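Local coordinates for actin-binding protein (Saccharomyces cerevisiae, PDB 1HQZ) that binds actin filaments through this cofilin-homology domain and recruits the ARP2/3 complex to filament sides, regulating ARP2/3-mediated actin assembly, at residues A69-P74 with M133-A138; V116-R121 with N129-K134; R13-E18 with L33-N38. All coordinates share one frame; numbering follows the deposited sequence.

Interaction 1. Residues A69-P74 with M133-A138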
loop_
_atom_site.group_PDB
_atom_site.type_symbol
_atom_site.label_atom_id
_atom_site.label_comp_id
_atom_site.label_asym_id
_atom_site.label_seq_id
_atom_site.Cartn_x
_atom_site.Cartn_y
_atom_site.Cartn_z
ATOM N N ALA A 69 2.022 1.048 -4.770
ATOM C CA ALA A 69 3.188 1.382 -5.568
ATOM C C ALA A 69 3.039 0.996 -7.023
ATOM O O ALA A 69 2.434 -0.025 -7.359
ATOM C CB ALA A 69 4.434 0.729 -4.982
ATOM N N ARG A 70 3.598 1.834 -7.883
ATOM C CA ARG A 70 3.564 1.585 -9.308
ATOM C C ARG A 70 4.969 1.127 -9.652
ATOM O O ARG A 70 5.933 1.872 -9.484
ATOM C CB ARG A 70 3.204 2.856 -10.070
ATOM C CG ARG A 70 3.112 2.646 -11.567
ATOM C CD ARG A 70 2.426 3.826 -12.227
ATOM N NE ARG A 70 1.934 3.497 -13.559
ATOM C CZ ARG A 70 2.576 3.793 -14.680
ATOM N NH1 ARG A 70 3.730 4.421 -14.614
ATOM N NH2 ARG A 70 2.068 3.478 -15.863
ATOM N N VAL A 71 5.083 -0.107 -10.125
ATOM C CA VAL A 71 6.390 -0.666 -10.428
ATOM C C VAL A 71 6.487 -1.367 -11.771
ATOM O O VAL A 71 5.511 -1.932 -12.277
ATOM C CB VAL A 71 6.806 -1.697 -9.352
ATOM C CG1 VAL A 71 8.297 -1.921 -9.407
ATOM C CG2 VAL A 71 6.366 -1.229 -7.966
ATOM N N SER A 72 7.689 -1.323 -12.333
ATOM C CA SER A 72 7.986 -1.982 -13.595
ATOM C C SER A 72 9.136 -2.934 -13.298
ATOM O O SER A 72 10.281 -2.511 -13.143
ATOM C CB SER A 72 8.416 -0.977 -14.657
ATOM O OG SER A 72 8.832 -1.654 -15.829
ATOM N N PRO A 73 8.841 -4.236 -13.199
ATOM C CA PRO A 73 9.890 -5.213 -12.912
ATOM C C PRO A 73 10.931 -5.203 -14.016
ATOM O O PRO A 73 10.610 -4.938 -15.174
ATOM C CB PRO A 73 9.123 -6.527 -12.857
ATOM C CG PRO A 73 8.058 -6.312 -13.881
ATOM C CD PRO A 73 7.583 -4.910 -13.564
ATOM N N PRO A 74 12.198 -5.464 -13.668
ATOM C CA PRO A 74 13.247 -5.478 -14.689
ATOM C C PRO A 74 12.950 -6.628 -15.647
ATOM O O PRO A 74 12.840 -7.778 -15.226
ATOM C CB PRO A 74 14.515 -5.709 -13.872
ATOM C CG PRO A 74 14.182 -5.080 -12.551
ATOM C CD PRO A 74 12.780 -5.584 -12.322
ATOM N N MET A 133 8.687 -10.408 -8.865
ATOM C CA MET A 133 8.295 -11.614 -9.588
ATOM C C MET A 133 6.778 -11.711 -9.645
ATOM O O MET A 133 6.205 -12.018 -10.692
ATOM C CB MET A 133 8.845 -12.852 -8.893
ATOM C CG MET A 133 8.494 -14.130 -9.604
ATOM S SD MET A 133 8.959 -15.555 -8.633
ATOM C CE MET A 133 7.466 -15.736 -7.605
ATOM N N LYS A 134 6.134 -11.458 -8.509
ATOM C CA LYS A 134 4.676 -11.494 -8.434
ATOM C C LYS A 134 4.088 -10.439 -9.363
ATOM O O LYS A 134 3.067 -10.665 -10.017
ATOM C CB LYS A 134 4.203 -11.236 -7.001
ATOM C CG LYS A 134 4.552 -12.347 -6.040
ATOM C CD LYS A 134 3.846 -12.166 -4.709
ATOM C CE LYS A 134 4.146 -13.314 -3.758
ATOM N NZ LYS A 134 3.164 -13.323 -2.632
ATOM N N ILE A 135 4.748 -9.286 -9.425
ATOM C CA ILE A 135 4.295 -8.189 -10.271
ATOM C C ILE A 135 4.415 -8.599 -11.736
ATOM O O ILE A 135 3.510 -8.364 -12.544
ATOM C CB ILE A 135 5.126 -6.912 -9.976
ATOM C CG1 ILE A 135 4.701 -6.336 -8.622
ATOM C CG2 ILE A 135 4.953 -5.887 -11.083
ATOM C CD1 ILE A 135 5.520 -5.167 -8.163
ATOM N N SER A 136 5.526 -9.235 -12.070
ATOM C CA SER A 136 5.756 -9.682 -13.429
ATOM C C SER A 136 4.756 -10.755 -13.875
ATOM O O SER A 136 4.349 -10.760 -15.034
ATOM C CB SER A 136 7.186 -10.202 -13.570
ATOM O OG SER A 136 7.403 -10.693 -14.880
ATOM N N ASN A 137 4.352 -11.643 -12.964
ATOM C CA ASN A 137 3.387 -12.705 -13.281
ATOM C C ASN A 137 1.915 -12.303 -13.077
ATOM O O ASN A 137 1.011 -13.143 -13.172
ATOM C CB ASN A 137 3.654 -13.953 -12.432
ATOM C CG ASN A 137 4.960 -14.634 -12.786
ATOM O OD1 ASN A 137 5.334 -14.708 -13.957
ATOM N ND2 ASN A 137 5.655 -15.149 -11.778
ATOM N N ALA A 138 1.672 -11.028 -12.803
ATOM C CA ALA A 138 0.313 -10.557 -12.554
ATOM C C ALA A 138 -0.586 -10.497 -13.787
ATOM O O ALA A 138 -0.115 -10.297 -14.905
ATOM C CB ALA A 138 0.368 -9.185 -11.896
#
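The carbonyl oxygen of I135 is held by two donors: A138 N, at 3.2 Å from I135 O, closes the turn in which the helix ends, and the K80 side-chain amine reaches the same oxygen from the neighbouring strand. K80 also pairs through its backbone with V71, so this one residue ties the end of the helix to the strand that I135 packs against. The side chain of I135 carries the contact itself. Its chi1 of -73° sets CG1 beside the backbone N and turns the CD1 end toward V71, while CG2 faces P73. I135 CD1 meets V71, 3.9 Å from V71 CB, and the two side chains cross at about a right angle. The other branch, I135 CG2, lies 3.7 Å from P73 CD, the ring carbon next to the proline nitrogen. In the ADF-homology (cofilin-like) fold a mixed sheet is flanked by helices on both faces; here the last helix, 128-136, comes down over the end of inner strand 65-71, just where the chain turns into loop at S72. V71 also touches F52 of helix 52-56, and I135 rests on I82 and V116, so this hydrophobic patch spans several strands. An alanine in place of I135 would probably remove both branches that meet V71 and P73, opening a gap between the strand end and the helix. Toward the surface the proline ring continues the contact: P73 CG lies 4.0 Å from S136 CB. On the loop side, S72 points away from the helix and its OG is hydrogen-bonded to V78 O. Past S136 the backbone leaves helical geometry at N137, whose N still bonds to M133 O at 3.0 Å.

Interaction 2. Residues V116-R121 with N129-K134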
loop_
_atom_site.group_PDB
_atom_site.type_symbol
_atom_site.label_atom_id
_atom_site.label_comp_id
_atom_site.label_asym_id
_atom_site.label_seq_id
_atom_site.Cartn_x
_atom_site.Cartn_y
_atom_site.Cartn_z
ATOM N N VAL A 116 -1.465 -6.555 -8.230
ATOM C CA VAL A 116 -1.006 -7.498 -7.215
ATOM C C VAL A 116 -1.383 -7.038 -5.809
ATOM O O VAL A 116 -1.249 -5.856 -5.474
ATOM C CB VAL A 116 0.518 -7.654 -7.273
ATOM C CG1 VAL A 116 0.975 -8.678 -6.248
ATOM C CG2 VAL A 116 0.943 -8.076 -8.665
ATOM N N GLN A 117 -1.861 -7.978 -4.999
ATOM C CA GLN A 117 -2.250 -7.694 -3.625
ATOM C C GLN A 117 -1.488 -8.625 -2.697
ATOM O O GLN A 117 -1.572 -9.840 -2.830
ATOM C CB GLN A 117 -3.752 -7.907 -3.416
ATOM C CG GLN A 117 -4.185 -7.637 -1.981
ATOM C CD GLN A 117 -5.672 -7.858 -1.726
ATOM O OE1 GLN A 117 -6.161 -7.572 -0.639
ATOM N NE2 GLN A 117 -6.391 -8.365 -2.715
ATOM N N VAL A 118 -0.762 -8.042 -1.748
ATOM C CA VAL A 118 0.030 -8.799 -0.796
ATOM C C VAL A 118 -0.271 -8.426 0.652
ATOM O O VAL A 118 -0.535 -7.270 0.967
ATOM C CB VAL A 118 1.555 -8.584 -1.041
ATOM C CG1 VAL A 118 2.361 -9.232 0.077
ATOM C CG2 VAL A 118 1.963 -9.193 -2.376
ATOM N N THR A 119 -0.242 -9.427 1.522
ATOM C CA THR A 119 -0.447 -9.230 2.947
ATOM C C THR A 119 0.947 -9.411 3.568
ATOM O O THR A 119 1.647 -10.390 3.282
ATOM C CB THR A 119 -1.427 -10.263 3.535
ATOM O OG1 THR A 119 -2.759 -9.989 3.070
ATOM C CG2 THR A 119 -1.409 -10.199 5.060
ATOM N N ALA A 120 1.360 -8.452 4.392
ATOM C CA ALA A 120 2.676 -8.514 5.015
ATOM C C ALA A 120 2.626 -8.248 6.513
ATOM O O ALA A 120 1.776 -7.500 6.986
ATOM C CB ALA A 120 3.601 -7.512 4.340
ATOM N N ARG A 121 3.558 -8.853 7.243
ATOM C CA ARG A 121 3.663 -8.714 8.697
ATOM C C ARG A 121 5.026 -8.179 9.127
ATOM O O ARG A 121 5.149 -7.550 10.175
ATOM C CB ARG A 121 3.453 -10.060 9.375
ATOM C CG ARG A 121 2.029 -10.544 9.412
ATOM C CD ARG A 121 1.979 -11.938 10.011
ATOM N NE ARG A 121 2.823 -12.044 11.201
ATOM C CZ ARG A 121 3.879 -12.844 11.300
ATOM N NH1 ARG A 121 4.226 -13.621 10.280
ATOM N NH2 ARG A 121 4.599 -12.857 12.415
ATOM N N ASN A 129 12.802 -8.907 -4.599
ATOM C CA ASN A 129 12.794 -9.809 -5.749
ATOM C C ASN A 129 11.543 -10.675 -5.814
ATOM O O ASN A 129 11.000 -10.921 -6.888
ATOM C CB ASN A 129 14.046 -10.688 -5.743
ATOM C CG ASN A 129 15.292 -9.912 -6.122
ATOM O OD1 ASN A 129 15.319 -9.218 -7.149
ATOM N ND2 ASN A 129 16.332 -10.022 -5.303
ATOM N N GLU A 130 11.098 -11.149 -4.662
ATOM C CA GLU A 130 9.903 -11.968 -4.591
ATOM C C GLU A 130 8.705 -11.172 -5.135
ATOM O O GLU A 130 7.886 -11.691 -5.897
ATOM C CB GLU A 130 9.670 -12.376 -3.133
ATOM C CG GLU A 130 8.214 -12.587 -2.747
ATOM C CD GLU A 130 7.675 -13.941 -3.150
ATOM O OE1 GLU A 130 7.877 -14.350 -4.316
ATOM O OE2 GLU A 130 7.034 -14.590 -2.295
ATOM N N LEU A 131 8.620 -9.901 -4.752
ATOM C CA LEU A 131 7.517 -9.056 -5.188
ATOM C C LEU A 131 7.620 -8.664 -6.656
ATOM O O LEU A 131 6.603 -8.593 -7.356
ATOM C CB LEU A 131 7.429 -7.803 -4.305
ATOM C CG LEU A 131 7.068 -8.031 -2.827
ATOM C CD1 LEU A 131 7.110 -6.712 -2.081
ATOM C CD2 LEU A 131 5.689 -8.644 -2.715
ATOM N N LEU A 132 8.836 -8.405 -7.130
ATOM C CA LEU A 132 9.006 -8.029 -8.526
ATOM C C LEU A 132 8.577 -9.199 -9.409
ATOM O O LEU A 132 8.140 -9.012 -10.547
ATOM C CB LEU A 132 10.466 -7.639 -8.808
ATOM C CG LEU A 132 10.951 -6.331 -8.161
ATOM C CD1 LEU A 132 12.402 -6.092 -8.516
ATOM C CD2 LEU A 132 10.099 -5.165 -8.642
ATOM N N MET A 133 8.687 -10.408 -8.865
ATOM C CA MET A 133 8.295 -11.614 -9.588
ATOM C C MET A 133 6.778 -11.711 -9.645
ATOM O O MET A 133 6.205 -12.018 -10.692
ATOM C CB MET A 133 8.845 -12.852 -8.893
ATOM C CG MET A 133 8.494 -14.130 -9.604
ATOM S SD MET A 133 8.959 -15.555 -8.633
ATOM C CE MET A 133 7.466 -15.736 -7.605
ATOM N N LYS A 134 6.134 -11.458 -8.509
ATOM C CA LYS A 134 4.676 -11.494 -8.434
ATOM C C LYS A 134 4.088 -10.439 -9.363
ATOM O O LYS A 134 3.067 -10.665 -10.017
ATOM C CB LYS A 134 4.203 -11.236 -7.001
ATOM C CG LYS A 134 4.552 -12.347 -6.040
ATOM C CD LYS A 134 3.846 -12.166 -4.709
ATOM C CE LYS A 134 4.146 -13.314 -3.758
ATOM N NZ LYS A 134 3.164 -13.323 -2.632
#
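V116 and V118, two residues apart on edge strand 116-120, face K134 and L131 of the C-terminal helix of the cofilin-like fold. The helix runs back over the strand that precedes it: the two short axes make an angle of 146° and approach to 9.9 Å. V116 and K134 cross at about a right angle. One methyl of the valine, V116 CG2, abuts the helix backbone at 3.6 Å from K134 O, while its other methyl, V116 CG1, is 4.2 Å from K134 CB. V118 meets L131 obliquely, methyl against methyl. L131 does not leave its backbone straight at the strand; CG beside the backbone N (chi1 -65°) brings the leucine tip over to the valine. Extended beyond CG, the K134 chain runs roughly along the strand direction past both valines, forming the partly exposed border of an otherwise buried patch. Deeper in, L131 also touches I82 of the adjacent strand and L56 of helix 52-56. The same methyl of V118 serves both helix residues: V118 CG2 lies 3.8 Å from L131 CD2 and 4.2 Å from K134 CD.

Interaction 3. Residues R13-E18 with L33-N38; sequences REIDAE and LIISPN
This is an apolar helix-on-sheet contact, in which I15 and E18 of the first helix, 12-24, cover L33 and I35 of strand 32-37. The strand lies inside the mixed sheet of the ADF-homology domain, and the helix sits on one face of it, running nearly antiparallel: the short axes make an angle of 162° and come within 9.9 Å. I15 lies over I35, and E18, a turn later, over L33. The tightest touch is E18 CB against L33 CD2 at 3.8 Å. The same leucine methyl, L33 CD2, also faces the helix backbone, 4.3 Å from I15 O. I15 CG1 is 4.3 Å from I35 CG2, and L110 of helix 93-110 touches both isoleucines, extending the patch under a second helix. E18 starts toward the strand but bends at its second torsion (chi2 -54°), which takes the carboxylate away; a long, weak ion pair links it to K21. With no hydrogen bond across it, the contact depends on shape and on burying hydrocarbon, and the acidic residue contributes its beta carbon while its charge stays at the margin.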
loop_
_atom_site.group_PDB
_atom_site.type_symbol
_atom_site.label_atom_id
_atom_site.label_comp_id
_atom_site.label_asym_id
_atom_site.label_seq_id
_atom_site.Cartn_x
_atom_site.Cartn_y
_atom_site.Cartn_z
ATOM N N ARG A 13 -8.911 13.769 0.440
ATOM C CA ARG A 13 -8.266 14.761 -0.414
ATOM C C ARG A 13 -6.779 14.462 -0.557
ATOM O O ARG A 13 -6.261 14.356 -1.669
ATOM C CB ARG A 13 -8.438 16.160 0.180
ATOM C CG ARG A 13 -8.639 17.258 -0.849
ATOM C CD ARG A 13 -10.045 17.188 -1.434
ATOM N NE ARG A 13 -11.063 17.230 -0.384
ATOM C CZ ARG A 13 -12.364 17.044 -0.590
ATOM N NH1 ARG A 13 -12.816 16.804 -1.812
ATOM N NH2 ARG A 13 -13.213 17.096 0.428
ATOM N N GLU A 14 -6.096 14.340 0.577
ATOM C CA GLU A 14 -4.668 14.059 0.582
ATOM C C GLU A 14 -4.383 12.685 -0.014
ATOM O O GLU A 14 -3.470 12.529 -0.824
ATOM C CB GLU A 14 -4.111 14.108 2.007
ATOM C CG GLU A 14 -4.329 15.420 2.747
ATOM C CD GLU A 14 -5.755 15.585 3.250
ATOM O OE1 GLU A 14 -6.669 15.826 2.433
ATOM O OE2 GLU A 14 -5.963 15.463 4.475
ATOM N N ILE A 15 -5.175 11.695 0.388
ATOM C CA ILE A 15 -4.989 10.336 -0.106
ATOM C C ILE A 15 -5.182 10.209 -1.616
ATOM O O ILE A 15 -4.276 9.750 -2.321
ATOM C CB ILE A 15 -5.937 9.339 0.604
ATOM C CG1 ILE A 15 -5.557 9.220 2.082
ATOM C CG2 ILE A 15 -5.852 7.975 -0.065
ATOM C CD1 ILE A 15 -6.401 8.240 2.846
ATOM N N ASP A 16 -6.348 10.618 -2.114
ATOM C CA ASP A 16 -6.632 10.520 -3.550
ATOM C C ASP A 16 -5.622 11.254 -4.422
ATOM O O ASP A 16 -5.326 10.819 -5.533
ATOM C CB ASP A 16 -8.040 11.033 -3.866
ATOM C CG ASP A 16 -9.124 10.227 -3.176
ATOM O OD1 ASP A 16 -8.906 9.022 -2.930
ATOM O OD2 ASP A 16 -10.197 10.793 -2.891
ATOM N N ALA A 17 -5.092 12.361 -3.919
ATOM C CA ALA A 17 -4.120 13.140 -4.672
ATOM C C ALA A 17 -2.869 12.316 -4.954
ATOM O O ALA A 17 -2.328 12.349 -6.059
ATOM C CB ALA A 17 -3.754 14.397 -3.901
ATOM N N GLU A 18 -2.404 11.579 -3.951
ATOM C CA GLU A 18 -1.214 10.745 -4.122
ATOM C C GLU A 18 -1.588 9.512 -4.938
ATOM O O GLU A 18 -0.851 9.087 -5.833
ATOM C CB GLU A 18 -0.661 10.331 -2.760
ATOM C CG GLU A 18 -0.348 11.506 -1.833
ATOM C CD GLU A 18 0.581 12.541 -2.470
ATOM O OE1 GLU A 18 1.404 12.170 -3.329
ATOM O OE2 GLU A 18 0.498 13.733 -2.101
ATOM N N LEU A 33 3.166 5.094 -2.144
ATOM C CA LEU A 33 2.522 5.781 -1.029
ATOM C C LEU A 33 2.195 4.790 0.079
ATOM O O LEU A 33 1.839 3.644 -0.192
ATOM C CB LEU A 33 1.195 6.406 -1.503
ATOM C CG LEU A 33 0.099 6.656 -0.446
ATOM C CD1 LEU A 33 0.489 7.833 0.448
ATOM C CD2 LEU A 33 -1.240 6.946 -1.155
ATOM N N ILE A 34 2.321 5.237 1.321
ATOM C CA ILE A 34 1.965 4.408 2.460
ATOM C C ILE A 34 1.017 5.251 3.300
ATOM O O ILE A 34 1.346 6.392 3.653
ATOM C CB ILE A 34 3.181 4.050 3.353
ATOM C CG1 ILE A 34 4.099 3.058 2.622
ATOM C CG2 ILE A 34 2.690 3.455 4.681
ATOM C CD1 ILE A 34 5.298 2.574 3.459
ATOM N N ILE A 35 -0.168 4.724 3.584
ATOM C CA ILE A 35 -1.101 5.464 4.430
ATOM C C ILE A 35 -1.135 4.812 5.806
ATOM O O ILE A 35 -1.194 3.587 5.926
ATOM C CB ILE A 35 -2.536 5.510 3.841
ATOM C CG1 ILE A 35 -3.103 4.096 3.725
ATOM C CG2 ILE A 35 -2.522 6.240 2.499
ATOM C CD1 ILE A 35 -4.547 4.064 3.299
ATOM N N SER A 36 -1.108 5.642 6.842
ATOM C CA SER A 36 -1.094 5.175 8.219
ATOM C C SER A 36 -2.110 5.962 9.058
ATOM O O SER A 36 -2.475 7.092 8.717
ATOM C CB SER A 36 0.326 5.344 8.777
ATOM O OG SER A 36 0.477 4.737 10.049
ATOM N N PRO A 37 -2.572 5.380 10.175
ATOM C CA PRO A 37 -3.553 6.057 11.031
ATOM C C PRO A 37 -2.936 7.093 11.966
ATOM O O PRO A 37 -1.907 6.829 12.598
ATOM C CB PRO A 37 -4.185 4.895 11.784
ATOM C CG PRO A 37 -2.989 4.014 12.032
ATOM C CD PRO A 37 -2.253 4.039 10.699
ATOM N N ASN A 38 -3.559 8.271 12.051
ATOM C CA ASN A 38 -3.055 9.328 12.933
ATOM C C ASN A 38 -3.536 9.121 14.367
ATOM O O ASN A 38 -4.154 8.104 14.686
ATOM C CB ASN A 38 -3.482 10.722 12.443
ATOM C CG ASN A 38 -4.992 10.893 12.370
ATOM O OD1 ASN A 38 -5.739 10.351 13.190
ATOM N ND2 ASN A 38 -5.448 11.674 11.390
#

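How the interactions relate
All three contacts attach helices to one mixed sheet. Interactions 1 and 2 share M133 and K134 of helix 128-136, lie about 9 Å apart between centres, and touch directly: I135 CA is 3.7 Å from V116 CG2, and V71 CG1 is 3.8 Å from L132 CD2. One helix thus packs against both inner strand 65-71 and edge strand 116-120. Interaction 3 comes first along the chain and closes before the others open; its centre is 22 and 21 Å from theirs, across the chain's centre, although strand 32-37 neighbours 65-71. The first and last helices therefore cover opposite faces of the sheet in this single actin-binding domain.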